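PDB 2R9Q: 2'-deoxycytidine 5'-triphosphate deaminase from Agrobacterium tumefaciens, which probably catalyses the hydrolytic deamination of dCTP to dUTP, a step that feeds thymidine nucleotide synthesis. Local coordinates for residues B[55-67]-B[124-136]. Sequence-based numbering, arbitrary orientation.
Sequences RASFMPGPGTRVI and RVMTDNAQEFDKI
M59 leaves its backbone with CG anti to N (chi1 -165°) and then bends at both following torsions, which lays its thioether over one face of the F133 ring. CE sits almost on the ring normal, 3.6 Å from the F133 centroid, and SD follows over the same face in a Met-aromatic contact. CB of R124 covers the opposite face, offset toward the rim, while the carbonyl O of F58 comes up to the ring edge near CZ, so F133 is hemmed in from three directions. In M126, CG stands between N and the carbonyl carbon (chi1 45°), and the bend at chi3 brings CE against P60, both methyls of V66 and the F58 ring. That packing is tight, with M126 CE 3.3 Å from P60 CG; its SD stands farther off, above the F58 face. Beyond these two methionines two type II turns, G61-T64 and T127-A130, clasp each other. G61 N donates to A130 O at 2.9 Å, and N129 N donates to T64 O at 2.8 Å. D128 then reaches the start of helix 66-71: V66 N meets its OD1 at 3.0 Å, nearly straight at the hydrogen but from above the carboxylate plane. A water donating to the same oxygen accepts from I67 N, tying two amides of the first turn to one carboxylate. Within the N-terminal, dUTPase-like domain, the loop before helix 66-71, where K69 NZ hydrogen-bonds to P60 O, is thus fastened to the link between two antiparallel sheets: strand 121-127 pairs with strand 143-150, strand 135-136 with strand 106-112.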
# COMPACT_ATOMS: atom_id res chain seq x y z
N ARG B 55 11.27 11.16 12.37
CA ARG B 55 11.32 10.78 10.96
C ARG B 55 11.70 9.30 10.87
O ARG B 55 11.20 8.58 10.04
CB ARG B 55 12.34 11.72 10.28
CG ARG B 55 12.97 11.33 8.96
CD ARG B 55 12.13 11.86 7.85
NE ARG B 55 12.73 11.79 6.54
CZ ARG B 55 13.71 12.60 6.10
NH1 ARG B 55 14.26 13.51 6.89
NH2 ARG B 55 14.14 12.47 4.85
N ALA B 56 12.56 8.84 11.77
CA ALA B 56 12.97 7.46 11.79
C ALA B 56 13.43 7.01 13.17
O ALA B 56 13.93 7.79 13.95
CB ALA B 56 14.10 7.24 10.76
N SER B 57 13.24 5.72 13.44
CA SER B 57 13.94 4.98 14.48
C SER B 57 15.48 4.97 14.30
O SER B 57 16.00 5.01 13.20
CB SER B 57 13.41 3.54 14.50
OG SER B 57 14.13 2.72 15.39
N PHE B 58 16.18 4.88 15.42
CA PHE B 58 17.62 4.98 15.46
C PHE B 58 18.18 4.16 16.61
O PHE B 58 17.49 3.86 17.56
CB PHE B 58 18.04 6.44 15.60
CG PHE B 58 17.53 7.12 16.83
CD1 PHE B 58 18.34 7.28 17.94
CD2 PHE B 58 16.24 7.65 16.88
CE1 PHE B 58 17.89 7.93 19.06
CE2 PHE B 58 15.77 8.29 17.99
CZ PHE B 58 16.59 8.42 19.10
N MET B 59 19.44 3.79 16.50
CA MET B 59 20.15 3.15 17.59
C MET B 59 21.06 4.20 18.23
O MET B 59 21.85 4.83 17.54
CB MET B 59 20.92 1.91 17.09
CG MET B 59 21.40 0.94 18.19
SD MET B 59 20.15 0.30 19.35
CE MET B 59 19.24 -0.79 18.25
N PRO B 60 20.92 4.44 19.54
CA PRO B 60 21.71 5.51 20.15
C PRO B 60 23.20 5.33 19.87
O PRO B 60 23.86 6.25 19.41
CB PRO B 60 21.42 5.35 21.64
CG PRO B 60 20.12 4.72 21.67
CD PRO B 60 20.04 3.80 20.52
N GLY B 61 23.69 4.13 20.15
CA GLY B 61 25.09 3.78 20.01
C GLY B 61 25.89 4.06 21.27
O GLY B 61 25.37 4.73 22.20
N PRO B 62 27.14 3.53 21.32
CA PRO B 62 28.10 3.63 22.42
C PRO B 62 28.44 5.06 22.83
O PRO B 62 28.69 5.91 21.97
CB PRO B 62 29.33 2.92 21.87
CG PRO B 62 28.83 2.01 20.83
CD PRO B 62 27.69 2.73 20.21
N GLY B 63 28.41 5.33 24.13
CA GLY B 63 28.60 6.67 24.66
C GLY B 63 27.68 7.73 24.09
O GLY B 63 28.09 8.89 23.94
N THR B 64 26.44 7.36 23.75
CA THR B 64 25.43 8.32 23.30
C THR B 64 24.18 8.26 24.17
O THR B 64 23.56 7.21 24.28
CB THR B 64 24.98 8.08 21.83
OG1 THR B 64 26.12 7.95 20.97
CG2 THR B 64 24.08 9.24 21.36
N ARG B 65 23.83 9.39 24.77
CA ARG B 65 22.55 9.55 25.47
C ARG B 65 21.41 9.64 24.46
O ARG B 65 21.54 10.26 23.41
CB ARG B 65 22.54 10.80 26.36
CG ARG B 65 23.61 10.81 27.45
CD ARG B 65 23.39 11.93 28.46
NE ARG B 65 23.21 13.24 27.82
CZ ARG B 65 22.49 14.25 28.32
NH1 ARG B 65 21.84 14.15 29.48
NH2 ARG B 65 22.41 15.39 27.63
N VAL B 66 20.28 9.01 24.79
CA VAL B 66 19.11 9.05 23.91
C VAL B 66 18.68 10.51 23.66
O VAL B 66 18.34 10.86 22.52
CB VAL B 66 17.93 8.20 24.47
CG1 VAL B 66 16.68 8.44 23.65
CG2 VAL B 66 18.29 6.72 24.50
N ILE B 67 18.76 11.34 24.70
CA ILE B 67 18.38 12.75 24.61
C ILE B 67 19.26 13.56 23.64
O ILE B 67 18.76 14.49 23.04
CB ILE B 67 18.28 13.44 26.02
CG1 ILE B 67 17.26 14.60 25.98
CG2 ILE B 67 19.64 13.90 26.57
CD1 ILE B 67 15.82 14.17 25.62
N ARG B 124 9.67 -0.52 20.96
CA ARG B 124 11.05 -0.83 21.33
C ARG B 124 11.43 0.02 22.54
O ARG B 124 11.32 1.23 22.51
CB ARG B 124 12.02 -0.46 20.20
CG ARG B 124 11.83 -1.19 18.92
CD ARG B 124 12.27 -2.60 19.03
NE ARG B 124 12.30 -3.24 17.72
CZ ARG B 124 11.31 -3.97 17.22
NH1 ARG B 124 10.17 -4.15 17.89
NH2 ARG B 124 11.46 -4.52 16.03
N VAL B 125 11.87 -0.62 23.61
CA VAL B 125 12.56 0.08 24.69
C VAL B 125 14.02 0.40 24.35
O VAL B 125 14.78 -0.46 23.86
CB VAL B 125 12.46 -0.66 26.01
CG1 VAL B 125 13.14 0.11 27.11
CG2 VAL B 125 11.01 -0.87 26.36
N MET B 126 14.41 1.65 24.55
CA MET B 126 15.81 2.03 24.41
C MET B 126 16.42 2.62 25.69
O MET B 126 15.75 3.23 26.52
CB MET B 126 16.08 2.90 23.16
CG MET B 126 15.13 4.03 22.90
SD MET B 126 15.40 4.89 21.33
CE MET B 126 16.97 5.65 21.54
N THR B 127 17.72 2.31 25.84
CA THR B 127 18.58 2.80 26.89
C THR B 127 19.61 3.77 26.30
O THR B 127 19.89 3.75 25.10
CB THR B 127 19.34 1.67 27.67
OG1 THR B 127 20.10 0.85 26.77
CG2 THR B 127 18.47 0.84 28.47
N ASP B 128 20.17 4.62 27.16
CA ASP B 128 21.39 5.37 26.84
C ASP B 128 22.49 4.37 26.45
O ASP B 128 22.59 3.28 27.03
CB ASP B 128 21.87 6.19 28.04
CG ASP B 128 21.03 7.46 28.31
OD1 ASP B 128 20.07 7.80 27.57
OD2 ASP B 128 21.38 8.15 29.29
N ASN B 129 23.29 4.73 25.45
CA ASN B 129 24.41 3.92 24.98
C ASN B 129 24.02 2.61 24.31
O ASN B 129 24.86 1.75 24.13
CB ASN B 129 25.40 3.65 26.12
CG ASN B 129 25.74 4.90 26.91
OD1 ASN B 129 26.01 5.95 26.33
ND2 ASN B 129 25.68 4.80 28.24
N ALA B 130 22.75 2.50 23.90
CA ALA B 130 22.17 1.25 23.38
C ALA B 130 22.70 0.78 22.01
O ALA B 130 22.85 1.55 21.06
CB ALA B 130 20.62 1.34 23.38
N GLN B 131 22.99 -0.51 21.96
CA GLN B 131 23.44 -1.21 20.75
C GLN B 131 22.40 -2.22 20.30
O GLN B 131 22.40 -2.65 19.16
CB GLN B 131 24.77 -1.89 21.01
CG GLN B 131 25.93 -0.92 21.05
CD GLN B 131 27.19 -1.54 21.61
OE1 GLN B 131 27.55 -2.66 21.24
NE2 GLN B 131 27.87 -0.81 22.49
N GLU B 132 21.53 -2.58 21.23
CA GLU B 132 20.39 -3.41 20.98
C GLU B 132 19.20 -2.79 21.70
O GLU B 132 19.37 -2.17 22.74
CB GLU B 132 20.68 -4.81 21.50
CG GLU B 132 19.73 -5.90 21.03
CD GLU B 132 20.31 -7.29 21.24
OE1 GLU B 132 21.43 -7.36 21.79
OE2 GLU B 132 19.66 -8.29 20.83
N PHE B 133 18.01 -2.95 21.13
CA PHE B 133 16.75 -2.58 21.81
C PHE B 133 16.33 -3.63 22.82
O PHE B 133 16.78 -4.78 22.78
CB PHE B 133 15.60 -2.40 20.81
CG PHE B 133 15.75 -1.20 19.93
CD1 PHE B 133 15.97 0.07 20.47
CD2 PHE B 133 15.62 -1.32 18.57
CE1 PHE B 133 16.08 1.19 19.66
CE2 PHE B 133 15.72 -0.21 17.76
CZ PHE B 133 15.96 1.04 18.29
N ASP B 134 15.47 -3.21 23.74
CA ASP B 134 14.78 -4.10 24.67
C ASP B 134 15.71 -4.89 25.63
O ASP B 134 15.26 -5.81 26.30
CB ASP B 134 13.87 -5.06 23.92
CG ASP B 134 12.76 -4.36 23.12
OD1 ASP B 134 12.37 -3.23 23.44
OD2 ASP B 134 12.25 -4.98 22.17
N LYS B 135 16.98 -4.50 25.67
CA LYS B 135 17.97 -5.07 26.57
C LYS B 135 18.59 -3.95 27.41
O LYS B 135 19.08 -2.94 26.89
CB LYS B 135 19.05 -5.85 25.80
CG LYS B 135 18.52 -7.03 24.99
CD LYS B 135 17.99 -8.14 25.89
CE LYS B 135 16.85 -8.96 25.21
NZ LYS B 135 15.52 -8.23 25.11
N ILE B 136 18.50 -4.13 28.72
CA ILE B 136 19.09 -3.26 29.69
C ILE B 136 20.35 -4.01 30.23
O ILE B 136 20.25 -5.13 30.75
CB ILE B 136 18.10 -2.92 30.81
CG1 ILE B 136 16.83 -2.28 30.24
CG2 ILE B 136 18.72 -1.96 31.83
CD1 ILE B 136 15.86 -3.19 29.58
O HOH W 1 18.93 10.14 27.49